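Local coordinates for epsin 1 (Danio rerio, PDB 5LP0), which probably binds membranes rich in phosphatidylinositol 4,5-bisphosphate through its ENTH domain, bends them and so promotes clathrin-coated invaginations in receptor-mediated endocytosis, at residues Ser25-Met28 against Ser29-Ala32; Asp124-Arg127 against Leu128-Glu131; Val111-Lys114 against Ala115-Leu118. One frame throughout, in Å; residues are numbered along the deposited sequence.

Contact 1: Ser25-Met28 against Ser29-Ala32; sequences SSLM and SEIA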
ATOM      1  N   SER A  25      -8.265   0.191   9.400  1.00 31.59           N
ATOM      2  CA  SER A  25      -9.171  -0.183   8.316  0.56 31.06           C
ATOM      3  C   SER A  25     -10.082   0.959   7.892  1.00 29.32           C
ATOM      4  O   SER A  25     -10.430   1.087   6.728  1.00 30.68           O
ATOM      5  CB  SER A  25     -10.055  -1.348   8.755  0.56 35.10           C
ATOM      6  OG  SER A  25     -11.138  -0.872   9.534  0.56 34.58           O
ATOM      7  N   SER A  26     -10.498   1.783   8.844  1.00 25.00           N
ATOM      8  CA  SER A  26     -11.364   2.909   8.496  1.00 29.75           C
ATOM      9  C   SER A  26     -10.579   3.966   7.707  1.00 27.09           C
ATOM     10  O   SER A  26     -11.096   4.582   6.767  1.00 25.26           O
ATOM     11  CB  SER A  26     -11.995   3.526   9.746  1.00 34.83           C
ATOM     12  OG  SER A  26     -11.011   4.054  10.615  1.00 40.36           O
ATOM     13  N   LEU A  27      -9.316   4.154   8.075  1.00 24.62           N
ATOM     14  CA  LEU A  27      -8.477   5.111   7.367  1.00 22.20           C
ATOM     15  C   LEU A  27      -8.238   4.572   5.968  1.00 14.73           C
ATOM     16  O   LEU A  27      -8.328   5.311   4.973  1.00 12.98           O
ATOM     17  CB  LEU A  27      -7.158   5.327   8.100  1.00 22.99           C
ATOM     18  CG  LEU A  27      -6.156   6.281   7.446  1.00 18.32           C
ATOM     19  CD1 LEU A  27      -6.786   7.615   7.102  1.00 22.32           C
ATOM     20  CD2 LEU A  27      -4.944   6.491   8.367  1.00 19.89           C
ATOM     21  N   MET A  28      -7.966   3.274   5.877  1.00 15.85           N
ATOM     22  CA  MET A  28      -7.710   2.684   4.581  1.00 14.59           C
ATOM     23  C   MET A  28      -8.965   2.833   3.720  1.00 13.26           C
ATOM     24  O   MET A  28      -8.863   3.099   2.535  1.00 12.65           O
ATOM     25  CB  MET A  28      -7.232   1.222   4.666  1.00 15.14           C
ATOM     26  CG  MET A  28      -5.737   1.047   5.153  1.00 14.39           C
ATOM     27  SD  MET A  28      -5.030  -0.611   4.885  1.00 19.75           S
ATOM     28  CE  MET A  28      -6.053  -1.532   6.013  1.00 26.67           C
ATOM     29  N   SER A  29     -10.154   2.696   4.309  1.00 15.36           N
ATOM     30  CA  SER A  29     -11.379   2.847   3.535  1.00 14.92           C
ATOM     31  C   SER A  29     -11.523   4.270   3.003  1.00 14.13           C
ATOM     32  O   SER A  29     -11.939   4.469   1.873  1.00 14.25           O
ATOM     33  CB  SER A  29     -12.593   2.470   4.379  1.00 22.62           C
ATOM     34  OG  SER A  29     -13.783   2.590   3.617  1.00 22.68           O
ATOM     35  N   GLU A  30     -11.187   5.256   3.822  1.00 14.87           N
ATOM     36  CA  GLU A  30     -11.203   6.642   3.368  1.00 13.24           C
ATOM     37  C   GLU A  30     -10.281   6.855   2.152  1.00  9.68           C
ATOM     38  O   GLU A  30     -10.649   7.507   1.176  1.00 11.07           O
ATOM     39  CB  GLU A  30     -10.806   7.587   4.504  1.00 19.59           C
ATOM     40  CG  GLU A  30     -11.796   7.625   5.648  1.00 28.70           C
ATOM     41  CD  GLU A  30     -11.246   8.319   6.888  1.00 36.31           C
ATOM     42  OE1 GLU A  30     -10.338   9.164   6.754  1.00 35.21           O
ATOM     43  OE2 GLU A  30     -11.724   8.011   8.001  1.00 40.89           O
ATOM     44  N   ILE A  31      -9.068   6.311   2.235  1.00 10.35           N
ATOM     45  CA  ILE A  31      -8.094   6.428   1.153  1.00  8.26           C
ATOM     46  C   ILE A  31      -8.646   5.726  -0.106  1.00  9.16           C
ATOM     47  O   ILE A  31      -8.554   6.265  -1.208  1.00  9.98           O
ATOM     48  CB  ILE A  31      -6.712   5.890   1.571  1.00  9.53           C
ATOM     49  CG1 ILE A  31      -6.173   6.695   2.775  1.00  8.01           C
ATOM     50  CG2 ILE A  31      -5.729   5.981   0.414  1.00  9.07           C
ATOM     51  CD1 ILE A  31      -4.984   6.063   3.452  1.00  7.97           C
ATOM     52  N   ALA A  32      -9.286   4.563   0.064  1.00  7.81           N
ATOM     53  CA  ALA A  32      -9.858   3.852  -1.065  1.00  8.20           C
ATOM     54  C   ALA A  32     -10.925   4.708  -1.755  1.00  7.74           C
ATOM     55  O   ALA A  32     -10.932   4.794  -2.974  1.00  8.61           O
ATOM     56  CB  ALA A  32     -10.460   2.526  -0.629  1.00 11.79           C
TER
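The first turns of helix 25-34, in the helical ENTH domain, bring Leu27 against Glu30 and Ile31, three and four residues on. CG of Leu27 lies 4.2 Å from CD1 of Ile31, a branched aliphatic pair one turn apart whose chains cross obliquely. Leu27 has CG anti to the backbone N (chi1 178°) and lies away from the following turn at its root, yet its end comes back, so that CD1 stands 3.9 Å from OE1 of Glu30; these two side chains cross at about a right angle. Glu30 runs back along the helix, its CG 3.3 Å from the carbonyl O of Ser26, and OE1 finishes in a salt bridge with Lys11. Since Leu27 and Ile31 both touch Lys11 too, the apolar ridge and the charged pair together join this helix to helix 8-15. With an alanine here instead of Glu30, Lys11 is likely to lose its carboxylate mate and the CD1 methyl of Leu27 the oxygen beside it. Met28, buried on another side, packs on Leu68 and Tyr71 of helix 59-75, where its long, flexible thioether chain, bent at chi3 (-67°), suits a buried place. Beneath the side chains the regular i to i+4 ladder continues, Ile31 N meeting Leu27 O at 3.0 Å and Ala32 N meeting Met28 O at 2.9 Å.

Contact 2: Asp124-Arg127 against Leu128-Glu131; sequences DEER and LREE
Arg129 folds back over the preceding turn and lays one face of its guanidinium on Glu126, whose CA sits 3.5 Å above the plane, offset toward the rim. A bend at chi3 (-53°) turns the group over the backbone there. The Glu126 carboxylate is turned 58° from that guanidinium, and its OE2 remains 4.8 Å from Arg129 NH2, probably a weak attraction. Glu130 also comes back toward Glu126, but in one of its two conformers only, so the closeness of the two carboxylates there is doubtful. All this sits at the start of helix 125-139 of the ENTH-domain protein, where Asp124 is the N-cap: its OD1 accepts from Arg127 N at 3.0 Å, reached from above the carboxylate plane, a role suited to a short acidic side chain. Arg127 and Glu131 are bridged by water 1, which lies in the guanidinium plane at its edge, accepts from Arg127 NE at 2.7 Å and donates to Glu131 OE2. The far ends have partners on other helices, Arg127 NH1 hydrogen-bonded to Thr120 OG1 and Glu131 OE1 in a salt bridge with Lys74, while Leu128 turns its apolar chain onto Leu121 of helix 108-122.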
ATOM      1  N   ASP A 124      -2.164 -11.748 -11.671  1.00 18.32           N
ATOM      2  CA  ASP A 124      -3.296 -12.631 -11.960  1.00 16.84           C
ATOM      3  C   ASP A 124      -4.633 -11.881 -11.947  1.00 18.35           C
ATOM      4  O   ASP A 124      -5.197 -11.618 -10.884  1.00 15.70           O
ATOM      5  CB  ASP A 124      -3.335 -13.765 -10.935  1.00 15.72           C
ATOM      6  CG  ASP A 124      -4.221 -14.895 -11.368  1.00 19.96           C
ATOM      7  OD1 ASP A 124      -5.331 -14.614 -11.851  1.00 20.76           O
ATOM      8  OD2 ASP A 124      -3.806 -16.062 -11.228  1.00 25.48           O
ATOM      9  N   GLU A 125      -5.149 -11.553 -13.131  1.00 17.82           N
ATOM     10  CA  GLU A 125      -6.335 -10.705 -13.232  1.00 19.00           C
ATOM     11  C   GLU A 125      -7.607 -11.392 -12.731  1.00 18.23           C
ATOM     12  O   GLU A 125      -8.501 -10.733 -12.177  1.00 22.20           O
ATOM     13  CB  GLU A 125      -6.470 -10.145 -14.655  1.00 23.74           C
ATOM     14  CG  GLU A 125      -5.177  -9.467 -15.115  1.00 34.11           C
ATOM     15  CD  GLU A 125      -5.391  -8.307 -16.078  1.00 46.99           C
ATOM     16  OE1 GLU A 125      -6.413  -7.599 -15.962  1.00 53.97           O
ATOM     17  OE2 GLU A 125      -4.521  -8.097 -16.949  1.00 49.30           O
ATOM     18  N   GLU A 126      -7.680 -12.716 -12.862  1.00 18.83           N
ATOM     19  CA  GLU A 126      -8.788 -13.466 -12.262  1.00 20.93           C
ATOM     20  C   GLU A 126      -8.789 -13.352 -10.736  1.00 23.00           C
ATOM     21  O   GLU A 126      -9.833 -13.079 -10.100  1.00 23.06           O
ATOM     22  CB  GLU A 126      -8.716 -14.934 -12.667  1.00 23.35           C
ATOM     23  CG  GLU A 126      -9.813 -15.787 -12.049  1.00 34.93           C
ATOM     24  CD  GLU A 126      -9.639 -17.271 -12.317  1.00 47.81           C
ATOM     25  OE1 GLU A 126      -8.523 -17.796 -12.093  1.00 52.92           O
ATOM     26  OE2 GLU A 126     -10.623 -17.911 -12.745  1.00 51.34           O
ATOM     27  N   ARG A 127      -7.616 -13.556 -10.147  1.00 18.99           N
ATOM     28  CA  ARG A 127      -7.459 -13.393  -8.708  1.00 20.08           C
ATOM     29  C   ARG A 127      -7.877 -11.991  -8.304  1.00 19.93           C
ATOM     30  O   ARG A 127      -8.533 -11.811  -7.292  1.00 19.93           O
ATOM     31  CB  ARG A 127      -6.015 -13.641  -8.280  1.00 17.22           C
ATOM     32  CG  ARG A 127      -5.621 -15.106  -8.283  1.00 20.78           C
ATOM     33  CD  ARG A 127      -4.263 -15.315  -7.645  1.00 17.17           C
ATOM     34  NE  ARG A 127      -4.266 -14.890  -6.247  1.00 16.26           N
ATOM     35  CZ  ARG A 127      -3.178 -14.647  -5.523  1.00 14.25           C
ATOM     36  NH1 ARG A 127      -1.973 -14.819  -6.053  1.00 19.87           N
ATOM     37  NH2 ARG A 127      -3.288 -14.258  -4.254  1.00 14.09           N
ATOM     38  N   LEU A 128      -7.522 -10.990  -9.088  1.00 17.71           N
ATOM     39  CA  LEU A 128      -7.893  -9.632  -8.735  0.97 18.03           C
ATOM     40  C   LEU A 128      -9.425  -9.482  -8.694  1.00 18.46           C
ATOM     41  O   LEU A 128      -9.952  -8.881  -7.768  1.00 15.74           O
ATOM     42  CB  LEU A 128      -7.211  -8.617  -9.671  0.97 18.65           C
ATOM     43  CG  LEU A 128      -5.680  -8.506  -9.483  0.97 19.71           C
ATOM     44  CD1 LEU A 128      -4.968  -8.002 -10.750  0.97 25.24           C
ATOM     45  CD2 LEU A 128      -5.301  -7.611  -8.296  0.97 20.58           C
ATOM     46  N   ARG A 129     -10.138 -10.042  -9.675  1.00 15.25           N
ATOM     47  CA  ARG A 129     -11.613  -9.963  -9.663  1.00 18.31           C
ATOM     48  C   ARG A 129     -12.271 -10.601  -8.433  1.00 13.68           C
ATOM     49  O   ARG A 129     -13.182 -10.012  -7.807  1.00 15.49           O
ATOM     50  CB  ARG A 129     -12.211 -10.588 -10.918  1.00 26.16           C
ATOM     51  CG  ARG A 129     -12.071  -9.746 -12.160  1.00 32.60           C
ATOM     52  CD  ARG A 129     -12.950 -10.301 -13.264  1.00 33.05           C
ATOM     53  NE  ARG A 129     -12.695 -11.725 -13.481  1.00 35.50           N
ATOM     54  CZ  ARG A 129     -11.759 -12.211 -14.293  1.00 39.06           C
ATOM     55  NH1 ARG A 129     -10.966 -11.397 -14.984  1.00 35.36           N
ATOM     56  NH2 ARG A 129     -11.608 -13.525 -14.413  1.00 41.55           N
ATOM     57  N   GLU A 130     -11.814 -11.805  -8.087  1.00 14.18           N
ATOM     58  CA  GLU A 130     -12.298 -12.549  -6.921  0.50 13.49           C
ATOM     59  C   GLU A 130     -12.028 -11.783  -5.623  1.00 11.83           C
ATOM     60  O   GLU A 130     -12.894 -11.678  -4.704  1.00 11.61           O
ATOM     61  CB  GLU A 130     -11.595 -13.918  -6.878  0.50 15.78           C
ATOM     62  CG  GLU A 130     -11.972 -14.830  -8.048  0.50 14.48           C
ATOM     63  CD  GLU A 130     -10.884 -15.819  -8.468  0.50 21.30           C
ATOM     64  OE1 GLU A 130      -9.803 -15.893  -7.833  0.50 22.36           O
ATOM     65  OE2 GLU A 130     -11.135 -16.542  -9.455  0.50 28.08           O
ATOM     66  N   GLU A 131     -10.811 -11.244  -5.548  1.00 10.49           N
ATOM     67  CA  GLU A 131     -10.367 -10.527  -4.368  1.00  9.44           C
ATOM     68  C   GLU A 131     -11.187  -9.260  -4.253  1.00  6.97           C
ATOM     69  O   GLU A 131     -11.520  -8.860  -3.157  1.00  9.73           O
ATOM     70  CB  GLU A 131      -8.877 -10.175  -4.439  1.00 10.34           C
ATOM     71  CG  GLU A 131      -7.963 -11.397  -4.385  1.00  9.64           C
ATOM     72  CD  GLU A 131      -7.824 -12.014  -3.011  1.00 11.93           C
ATOM     73  OE1 GLU A 131      -8.260 -11.388  -2.015  1.00 12.49           O
ATOM     74  OE2 GLU A 131      -7.262 -13.135  -2.942  1.00 14.25           O
TER
HETATM   75  O   HOH W   1      -6.577 -14.476  -4.948  1.00 14.42           O

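Contact 3: Val111-Lys114 against Ala115-Leu118; sequences VREK and AKQL
Glu113 reaches along helix 108-122 of the helical ENTH domain to overlap Gln117, one turn further on, and its OE2 accepts a hydrogen bond from Gln117 NE2 at 2.8 Å. The N-H points well at the oxygen (159°), and the acceptor lies almost in the amide plane of Gln117, yet OE2 is met from above the plane of its own carboxylate; the two flat groups are turned 60° against each other. Both chains bend at chi2 to make this possible: Glu113 starts with CG anti to its amide nitrogen and then curls (chi2 70°), whereas Gln117 has CG anti to its carbonyl carbon, beside the backbone N, and folds back, its CG passing 3.3 Å from the carbonyl O of Glu113. The other oxygen of the carboxylate, OE1, lies 3.8 Å from CD of Lys116, whose extended chain carries NZ to 4.7 Å from OE1, probably close enough for a weak attraction.

A different side of the same turns faces the protein. Val111, Lys114 and Ala115 touch Met66 of helix 59-75, where the single methyl of Ala115, 3.4 Å from Val111 O, probably allows close packing, and Leu118 meets Ile73 further along. The two long basic chains end in polar company: Lys114, bent at chi3 and chi4, makes a cation-pi interaction with Tyr63, and Arg112 a salt bridge with Asp106 and a hydrogen bond to the carbonyl O of Phe97.

The chemistry thus divides the helix by side: an uncharged amide donor and a lysine chain flank the exposed carboxylate and probably ease its negative charge, while small and aliphatic groups, with the lysine Lys114 among them, make the seam with helix 59-75.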
ATOM      1  N   VAL A 111       8.958  -8.084   4.953  1.00  8.43           N
ATOM      2  CA  VAL A 111       8.840  -7.297   3.734  1.00  8.91           C
ATOM      3  C   VAL A 111       8.931  -8.197   2.511  1.00  8.06           C
ATOM      4  O   VAL A 111       8.120  -8.086   1.592  1.00  7.71           O
ATOM      5  CB  VAL A 111       9.912  -6.187   3.656  1.00  8.42           C
ATOM      6  CG1 VAL A 111       9.857  -5.458   2.322  1.00 10.36           C
ATOM      7  CG2 VAL A 111       9.691  -5.215   4.795  1.00 14.56           C
ATOM      8  N   ARG A 112       9.876  -9.132   2.506  1.00  6.91           N
ATOM      9  CA  ARG A 112      10.108  -9.963   1.332  1.00  6.83           C
ATOM     10  C   ARG A 112       8.922 -10.864   1.073  1.00  7.35           C
ATOM     11  O   ARG A 112       8.512 -11.043  -0.081  1.00  7.43           O
ATOM     12  CB  ARG A 112      11.380 -10.813   1.498  1.00  8.66           C
ATOM     13  CG  ARG A 112      12.666  -9.971   1.571  1.00  8.02           C
ATOM     14  CD  ARG A 112      13.931 -10.821   1.557  1.00  9.93           C
ATOM     15  NE  ARG A 112      14.188 -11.622   2.761  1.00 11.45           N
ATOM     16  CZ  ARG A 112      14.818 -11.199   3.855  1.00 10.21           C
ATOM     17  NH1 ARG A 112      15.237  -9.944   3.968  1.00 11.97           N
ATOM     18  NH2 ARG A 112      15.038 -12.049   4.860  1.00 13.24           N
ATOM     19  N   GLU A 113       8.345 -11.413   2.135  1.00  7.66           N
ATOM     20  CA  GLU A 113       7.206 -12.309   1.967  1.00  8.36           C
ATOM     21  C   GLU A 113       5.947 -11.566   1.511  1.00  7.40           C
ATOM     22  O   GLU A 113       5.244 -12.046   0.625  1.00  8.90           O
ATOM     23  CB  GLU A 113       6.939 -13.077   3.267  1.00 10.19           C
ATOM     24  CG  GLU A 113       5.685 -13.933   3.242  1.00 11.15           C
ATOM     25  CD  GLU A 113       5.792 -15.140   2.336  1.00 14.42           C
ATOM     26  OE1 GLU A 113       6.892 -15.425   1.824  1.00 21.54           O
ATOM     27  OE2 GLU A 113       4.747 -15.807   2.146  1.00 20.58           O
ATOM     28  N   LYS A 114       5.680 -10.396   2.106  1.00  7.62           N
ATOM     29  CA  LYS A 114       4.541  -9.583   1.702  1.00  7.39           C
ATOM     30  C   LYS A 114       4.682  -9.165   0.233  1.00  8.52           C
ATOM     31  O   LYS A 114       3.711  -9.213  -0.513  1.00  7.85           O
ATOM     32  CB  LYS A 114       4.382  -8.388   2.649  1.00  9.43           C
ATOM     33  CG  LYS A 114       3.169  -7.514   2.355  1.00 10.29           C
ATOM     34  CD  LYS A 114       2.913  -6.466   3.446  1.00 10.53           C
ATOM     35  CE  LYS A 114       2.195  -7.071   4.636  1.00 14.09           C
ATOM     36  NZ  LYS A 114       0.785  -7.448   4.348  1.00 15.26           N
ATOM     37  N   ALA A 115       5.887  -8.782  -0.191  1.00  7.56           N
ATOM     38  CA  ALA A 115       6.146  -8.436  -1.581  1.00  8.05           C
ATOM     39  C   ALA A 115       5.881  -9.630  -2.505  1.00  8.38           C
ATOM     40  O   ALA A 115       5.270  -9.486  -3.552  1.00  8.26           O
ATOM     41  CB  ALA A 115       7.573  -7.940  -1.760  1.00 10.31           C
ATOM     42  N   LYS A 116       6.361 -10.810  -2.130  1.00  7.49           N
ATOM     43  CA  LYS A 116       6.147 -12.012  -2.928  1.00  8.31           C
ATOM     44  C   LYS A 116       4.658 -12.205  -3.195  1.00  8.55           C
ATOM     45  O   LYS A 116       4.236 -12.453  -4.349  1.00  8.58           O
ATOM     46  CB  LYS A 116       6.702 -13.219  -2.178  1.00  9.32           C
ATOM     47  CG  LYS A 116       6.500 -14.546  -2.864  1.00 14.91           C
ATOM     48  CD  LYS A 116       6.974 -15.708  -2.007  1.00 20.42           C
ATOM     49  CE  LYS A 116       6.734 -17.016  -2.719  1.00 31.73           C
ATOM     50  NZ  LYS A 116       7.451 -18.121  -2.038  1.00 39.51           N
ATOM     51  N   GLN A 117       3.856 -12.122  -2.126  1.00  7.29           N
ATOM     52  CA  GLN A 117       2.413 -12.330  -2.260  1.00  8.33           C
ATOM     53  C   GLN A 117       1.723 -11.246  -3.080  1.00  8.53           C
ATOM     54  O   GLN A 117       0.779 -11.531  -3.829  1.00 10.02           O
ATOM     55  CB  GLN A 117       1.747 -12.480  -0.886  1.00  9.72           C
ATOM     56  CG  GLN A 117       2.363 -13.586  -0.039  1.00  9.60           C
ATOM     57  CD  GLN A 117       2.265 -14.967  -0.646  1.00 11.74           C
ATOM     58  OE1 GLN A 117       1.460 -15.231  -1.540  1.00 14.67           O
ATOM     59  NE2 GLN A 117       3.038 -15.878  -0.105  1.00 11.67           N
ATOM     60  N   LEU A 118       2.180 -10.008  -2.946  1.00  7.39           N
ATOM     61  CA  LEU A 118       1.560  -8.922  -3.672  1.00  7.64           C
ATOM     62  C   LEU A 118       1.871  -9.037  -5.156  1.00  8.54           C
ATOM     63  O   LEU A 118       1.030  -8.747  -5.989  1.00  9.72           O
ATOM     64  CB  LEU A 118       2.005  -7.572  -3.087  1.00  8.69           C
ATOM     65  CG  LEU A 118       1.458  -6.274  -3.673  1.00  9.35           C
ATOM     66  CD1 LEU A 118      -0.045  -6.335  -3.681  1.00 12.33           C
ATOM     67  CD2 LEU A 118       1.936  -5.065  -2.879  1.00 11.21           C
TER

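In the fold
Contact 2 is a surface contact, whereas contacts 1 and 3 are partly buried and lie on opposite sides of the chain's centre, their own centres 21 Å apart. Helix 59-75 is packed on by both of these, through different residues of its length. Contacts 3 and 2 belong to successive helices, 108-122 and 125-139, and come within about 5 Å (nearest atoms) without touching; Thr120 is bonded from both. Chemistry follows place: aliphatic packing in contact 1, where the charged Glu30 pairs with Lys11 of helix 8-15, an amide-carboxylate bond beside a buried seam in contact 3, and charges, water and an N-cap in contact 2.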